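Local coordinates for thiamine-binding periplasmic protein (Escherichia coli, PDB 2QRY) that binds thiamine, thiamine phosphate and thiamine diphosphate in the periplasm as the solute-binding component of the ThiBPQ ABC transporter that imports thiamine, at residues D118-F130 with F274-V287. Numbering follows the deposited sequence.
Sequences DTFVPFDYGYFAF and FQNAIPTGNWMYPV. With TPS (thiamin phosphate), chain E.
Tyr125 and Tyr285 form an antiparallel hydrogen-bonded pair, joining the short, weakly bonded strand 285-286 to the long strand 121-133 beside the thiamin phosphate pocket of this type 2 periplasmic-binding-protein fold. The join rests on paired bonds, Tyr125 N to Tyr285 O and Tyr285 N to Tyr125 O, both 2.9 Å. The two tyrosine side chains leave on the same face of the sheet. CB of Tyr285 sits over the face of the Tyr125 ring, 3.6 Å from its centroid and 19° off the normal, a CH-pi contact. Chi1 of 71° places the Tyr125 ring between its own backbone N and carbonyl carbon, folding it across the neighbouring strand; the rings themselves meet obliquely, planes 31° apart. At the edge of the Tyr125 ring, CE2 lies 3.3 Å from Pro286 O, while the Tyr285 ring also has Lys301 as a cation-pi partner.

One residue before each tyrosine, Asp124 CG lies 3.7 Å from Met284 CB, and OD2 of Asp124 lies against Ile278 CD1. CB of Phe123 packs on CE2 of Phe274, while Ile278 CD1 lies at the edge of the Phe123 ring, so strand 121-133 is joined to helix 272-275 and to the weakly bonded helical turn 278-281. Val287 adds CG2 against CB of Pro122.

Asn282, Trp283 and Met284 belong to the thiamin phosphate pocket, and Thr220, a thiamine-binding residue, hydrogen-bonds Trp283 O. In the selenomethionine at Met284, the bend at chi3 sets CE over the face of the Tyr125-Gly126 peptide, 3.4 Å from Gly126 N; SE, placed by the earlier torsions, lies 3.8 Å from CM4, the methyl on the thiazolium ring of the ligand.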
# COMPACT_ATOMS: atom_id res chain seq x y z
N ASP A 118 -17.60 -9.21 -0.06
CA ASP A 118 -17.80 -10.32 0.87
C ASP A 118 -16.51 -11.02 1.29
O ASP A 118 -16.48 -11.71 2.32
CB ASP A 118 -18.75 -11.35 0.23
N THR A 119 -15.44 -10.83 0.52
CA THR A 119 -14.18 -11.50 0.80
C THR A 119 -13.05 -10.68 1.44
O THR A 119 -12.53 -11.04 2.49
CB THR A 119 -13.63 -12.14 -0.49
OG1 THR A 119 -14.63 -13.01 -1.04
CG2 THR A 119 -12.35 -12.93 -0.21
N PHE A 120 -12.68 -9.58 0.79
CA PHE A 120 -11.59 -8.74 1.26
C PHE A 120 -12.02 -7.59 2.18
O PHE A 120 -12.84 -6.75 1.82
CB PHE A 120 -10.82 -8.22 0.05
CG PHE A 120 -10.41 -9.31 -0.90
CD1 PHE A 120 -9.37 -10.17 -0.57
CD2 PHE A 120 -11.12 -9.54 -2.06
CE1 PHE A 120 -9.04 -11.25 -1.39
CE2 PHE A 120 -10.81 -10.62 -2.89
CZ PHE A 120 -9.76 -11.48 -2.55
N VAL A 121 -11.44 -7.58 3.38
CA VAL A 121 -11.74 -6.57 4.38
C VAL A 121 -10.67 -5.48 4.46
O VAL A 121 -9.49 -5.76 4.66
CB VAL A 121 -11.86 -7.23 5.78
CG1 VAL A 121 -12.37 -6.21 6.79
CG2 VAL A 121 -12.77 -8.44 5.72
N PRO A 122 -11.08 -4.21 4.30
CA PRO A 122 -10.11 -3.12 4.37
C PRO A 122 -9.64 -2.90 5.80
O PRO A 122 -10.38 -3.16 6.75
CB PRO A 122 -10.90 -1.91 3.87
CG PRO A 122 -11.94 -2.51 3.01
CD PRO A 122 -12.36 -3.74 3.77
N PHE A 123 -8.40 -2.43 5.96
CA PHE A 123 -7.88 -2.14 7.29
C PHE A 123 -7.26 -0.74 7.34
O PHE A 123 -6.99 -0.22 8.42
CB PHE A 123 -6.90 -3.23 7.76
CG PHE A 123 -5.64 -3.35 6.96
CD1 PHE A 123 -4.57 -2.49 7.18
CD2 PHE A 123 -5.47 -4.39 6.05
CE1 PHE A 123 -3.36 -2.67 6.51
CE2 PHE A 123 -4.27 -4.58 5.38
CZ PHE A 123 -3.21 -3.72 5.61
N ASP A 124 -7.06 -0.14 6.17
CA ASP A 124 -6.55 1.23 6.07
C ASP A 124 -6.51 1.71 4.62
O ASP A 124 -6.68 0.93 3.69
CB ASP A 124 -5.16 1.41 6.73
CG ASP A 124 -4.04 0.69 6.00
OD1 ASP A 124 -4.10 0.52 4.76
OD2 ASP A 124 -3.06 0.32 6.68
N TYR A 125 -6.32 3.01 4.43
CA TYR A 125 -6.27 3.56 3.08
C TYR A 125 -5.35 4.77 3.02
O TYR A 125 -5.00 5.35 4.04
CB TYR A 125 -7.68 3.93 2.59
CG TYR A 125 -8.30 5.14 3.27
CD1 TYR A 125 -8.17 6.41 2.72
CD2 TYR A 125 -9.01 5.00 4.46
CE1 TYR A 125 -8.74 7.53 3.34
CE2 TYR A 125 -9.58 6.11 5.09
CZ TYR A 125 -9.44 7.37 4.52
OH TYR A 125 -10.02 8.47 5.12
N GLY A 126 -4.96 5.14 1.80
CA GLY A 126 -4.08 6.28 1.64
C GLY A 126 -3.98 6.71 0.20
O GLY A 126 -4.72 6.23 -0.67
N TYR A 127 -3.06 7.63 -0.07
CA TYR A 127 -2.87 8.14 -1.41
C TYR A 127 -1.40 8.16 -1.77
O TYR A 127 -0.58 8.72 -1.04
CB TYR A 127 -3.45 9.55 -1.50
CG TYR A 127 -4.90 9.61 -1.08
CD1 TYR A 127 -5.92 9.29 -1.98
CD2 TYR A 127 -5.25 9.95 0.23
CE1 TYR A 127 -7.26 9.32 -1.59
CE2 TYR A 127 -6.59 9.97 0.63
CZ TYR A 127 -7.59 9.66 -0.29
OH TYR A 127 -8.91 9.68 0.10
N PHE A 128 -1.06 7.53 -2.89
CA PHE A 128 0.32 7.49 -3.34
C PHE A 128 0.75 8.90 -3.72
O PHE A 128 -0.02 9.66 -4.32
CB PHE A 128 0.48 6.57 -4.54
CG PHE A 128 0.02 5.16 -4.29
CD1 PHE A 128 0.63 4.38 -3.31
CD2 PHE A 128 -1.02 4.62 -5.03
CE1 PHE A 128 0.21 3.08 -3.07
CE2 PHE A 128 -1.45 3.31 -4.80
CZ PHE A 128 -0.84 2.55 -3.82
N ALA A 129 1.98 9.24 -3.38
CA ALA A 129 2.51 10.55 -3.70
C ALA A 129 4.03 10.53 -3.62
O ALA A 129 4.62 9.68 -2.94
CB ALA A 129 1.95 11.58 -2.72
N PHE A 130 4.67 11.47 -4.31
CA PHE A 130 6.11 11.56 -4.27
C PHE A 130 6.54 12.42 -3.09
O PHE A 130 6.07 13.55 -2.94
CB PHE A 130 6.67 12.14 -5.57
CG PHE A 130 6.65 11.17 -6.71
CD1 PHE A 130 5.55 11.08 -7.55
CD2 PHE A 130 7.74 10.35 -6.95
CE1 PHE A 130 5.54 10.19 -8.62
CE2 PHE A 130 7.74 9.45 -8.02
CZ PHE A 130 6.63 9.37 -8.85
N PHE A 274 -7.32 -2.73 16.81
CA PHE A 274 -6.46 -2.86 15.63
C PHE A 274 -6.21 -1.47 15.06
O PHE A 274 -5.09 -0.96 15.08
CB PHE A 274 -7.17 -3.72 14.57
CG PHE A 274 -6.29 -4.11 13.41
CD1 PHE A 274 -5.54 -5.28 13.46
CD2 PHE A 274 -6.22 -3.31 12.28
CE1 PHE A 274 -4.72 -5.65 12.38
CE2 PHE A 274 -5.41 -3.67 11.20
CZ PHE A 274 -4.66 -4.85 11.25
N GLN A 275 -7.28 -0.87 14.55
CA GLN A 275 -7.27 0.45 13.94
C GLN A 275 -6.47 1.50 14.70
O GLN A 275 -5.81 2.34 14.10
CB GLN A 275 -8.71 0.93 13.78
CG GLN A 275 -9.51 0.08 12.82
CD GLN A 275 -8.96 0.14 11.40
OE1 GLN A 275 -8.43 -0.85 10.88
NE2 GLN A 275 -9.09 1.30 10.78
N ASN A 276 -6.53 1.45 16.03
CA ASN A 276 -5.81 2.40 16.87
C ASN A 276 -4.30 2.34 16.67
O ASN A 276 -3.58 3.26 17.06
CB ASN A 276 -6.13 2.14 18.35
CG ASN A 276 -7.29 2.98 18.85
OD1 ASN A 276 -7.23 4.20 18.84
ND2 ASN A 276 -8.35 2.32 19.30
N ALA A 277 -3.81 1.25 16.09
CA ALA A 277 -2.37 1.11 15.87
C ALA A 277 -1.97 1.44 14.44
O ALA A 277 -0.78 1.52 14.12
CB ALA A 277 -1.91 -0.29 16.23
N ILE A 278 -2.96 1.65 13.57
CA ILE A 278 -2.68 1.97 12.17
C ILE A 278 -2.07 3.35 11.96
O ILE A 278 -1.05 3.48 11.28
CB ILE A 278 -3.96 1.85 11.30
CG1 ILE A 278 -4.25 0.38 10.99
CG2 ILE A 278 -3.78 2.62 10.00
CD1 ILE A 278 -3.15 -0.31 10.19
N PRO A 279 -2.68 4.40 12.54
CA PRO A 279 -2.13 5.75 12.36
C PRO A 279 -0.63 5.87 12.57
O PRO A 279 0.08 6.32 11.68
CB PRO A 279 -2.93 6.58 13.36
CG PRO A 279 -4.26 5.91 13.33
CD PRO A 279 -3.87 4.45 13.40
N THR A 280 -0.14 5.46 13.74
CA THR A 280 1.28 5.58 14.03
C THR A 280 2.09 4.32 13.74
O THR A 280 3.30 4.30 13.92
CB THR A 280 1.52 5.99 15.50
OG1 THR A 280 1.05 4.96 16.38
CG2 THR A 280 0.77 7.30 15.81
N GLY A 281 1.41 3.27 13.28
CA GLY A 281 2.10 2.03 12.96
C GLY A 281 2.38 1.90 11.47
O GLY A 281 3.51 1.65 11.06
N ASN A 282 1.33 2.07 10.66
CA ASN A 282 1.44 1.95 9.21
C ASN A 282 1.43 3.31 8.52
O ASN A 282 1.69 3.39 7.32
CB ASN A 282 0.27 1.11 8.67
CG ASN A 282 0.71 0.10 7.60
OD1 ASN A 282 -0.07 -0.27 6.72
ND2 ASN A 282 1.95 -0.35 7.70
N TRP A 283 1.13 4.37 9.26
CA TRP A 283 1.09 5.71 8.69
C TRP A 283 0.16 5.75 7.47
O TRP A 283 0.56 6.04 6.35
CB TRP A 283 2.51 6.15 8.33
CG TRP A 283 3.38 6.13 9.53
CD1 TRP A 283 4.27 5.15 9.89
CD2 TRP A 283 3.35 7.06 10.62
NE1 TRP A 283 4.79 5.41 11.14
CE2 TRP A 283 4.24 6.57 11.61
CE3 TRP A 283 2.66 8.25 10.86
CZ2 TRP A 283 4.46 7.24 12.82
CZ3 TRP A 283 2.86 8.92 12.07
CH2 TRP A 283 3.76 8.41 13.03
N MSE A 284 -1.10 5.45 7.74
CA MSE A 284 -2.16 5.42 6.75
C MSE A 284 -3.44 5.84 7.48
O MSE A 284 -3.45 5.87 8.71
CB MSE A 284 -2.33 3.99 6.21
CG MSE A 284 -1.15 3.46 5.41
SE MSE A 284 -1.01 4.31 3.67
CE MSE A 284 -2.30 3.22 2.70
N TYR A 285 -4.50 6.14 6.74
CA TYR A 285 -5.76 6.52 7.37
C TYR A 285 -6.53 5.26 7.76
O TYR A 285 -6.69 4.35 6.94
CB TYR A 285 -6.61 7.37 6.42
CG TYR A 285 -6.00 8.72 6.11
CD1 TYR A 285 -5.94 9.72 7.07
CD2 TYR A 285 -5.45 8.98 4.85
CE1 TYR A 285 -5.36 10.96 6.80
CE2 TYR A 285 -4.86 10.21 4.56
CZ TYR A 285 -4.82 11.20 5.54
OH TYR A 285 -4.23 12.40 5.26
N PRO A 286 -7.01 5.19 9.01
CA PRO A 286 -7.76 4.03 9.50
C PRO A 286 -9.08 3.84 8.77
O PRO A 286 -9.60 4.76 8.14
CB PRO A 286 -7.98 4.36 10.98
CG PRO A 286 -6.84 5.26 11.30
CD PRO A 286 -6.77 6.15 10.10
N VAL A 287 -9.61 2.63 8.86
CA VAL A 287 -10.86 2.29 8.21
C VAL A 287 -12.02 2.49 9.19
O VAL A 287 -13.18 2.58 8.78
CB VAL A 287 -10.81 0.84 7.70
CG1 VAL A 287 -10.88 -0.14 8.84
CG2 VAL A 287 -11.90 0.61 6.71
CM2 TPS E . 7.06 6.67 6.57
N3 TPS E . 3.41 2.04 3.66
C2 TPS E . 4.69 1.98 3.38
S1 TPS E . 4.81 0.68 2.25
C5 TPS E . 3.10 0.24 2.20
C4 TPS E . 2.55 1.16 3.08
CM4 TPS E . 1.05 1.16 3.36
C6 TPS E . 2.53 -0.85 1.35
C7 TPS E . 3.81 -1.45 0.77
O7 TPS E . 3.59 -2.52 -0.15
N1A TPS E . 5.18 6.10 5.09
C2A TPS E . 5.98 5.72 6.08
N3A TPS E . 5.85 4.53 6.65
C4A TPS E . 4.91 3.65 6.24
N4A TPS E . 4.80 2.42 6.85
C5A TPS E . 4.03 4.02 5.18
C6A TPS E . 4.21 5.30 4.62
C7A TPS E . 2.92 3.09 4.63
P1 TPS E . 5.05 -3.00 -0.64
O1 TPS E . 5.84 -1.79 -1.21
O2 TPS E . 4.95 -4.18 -1.70
O3 TPS E . 5.82 -3.53 0.59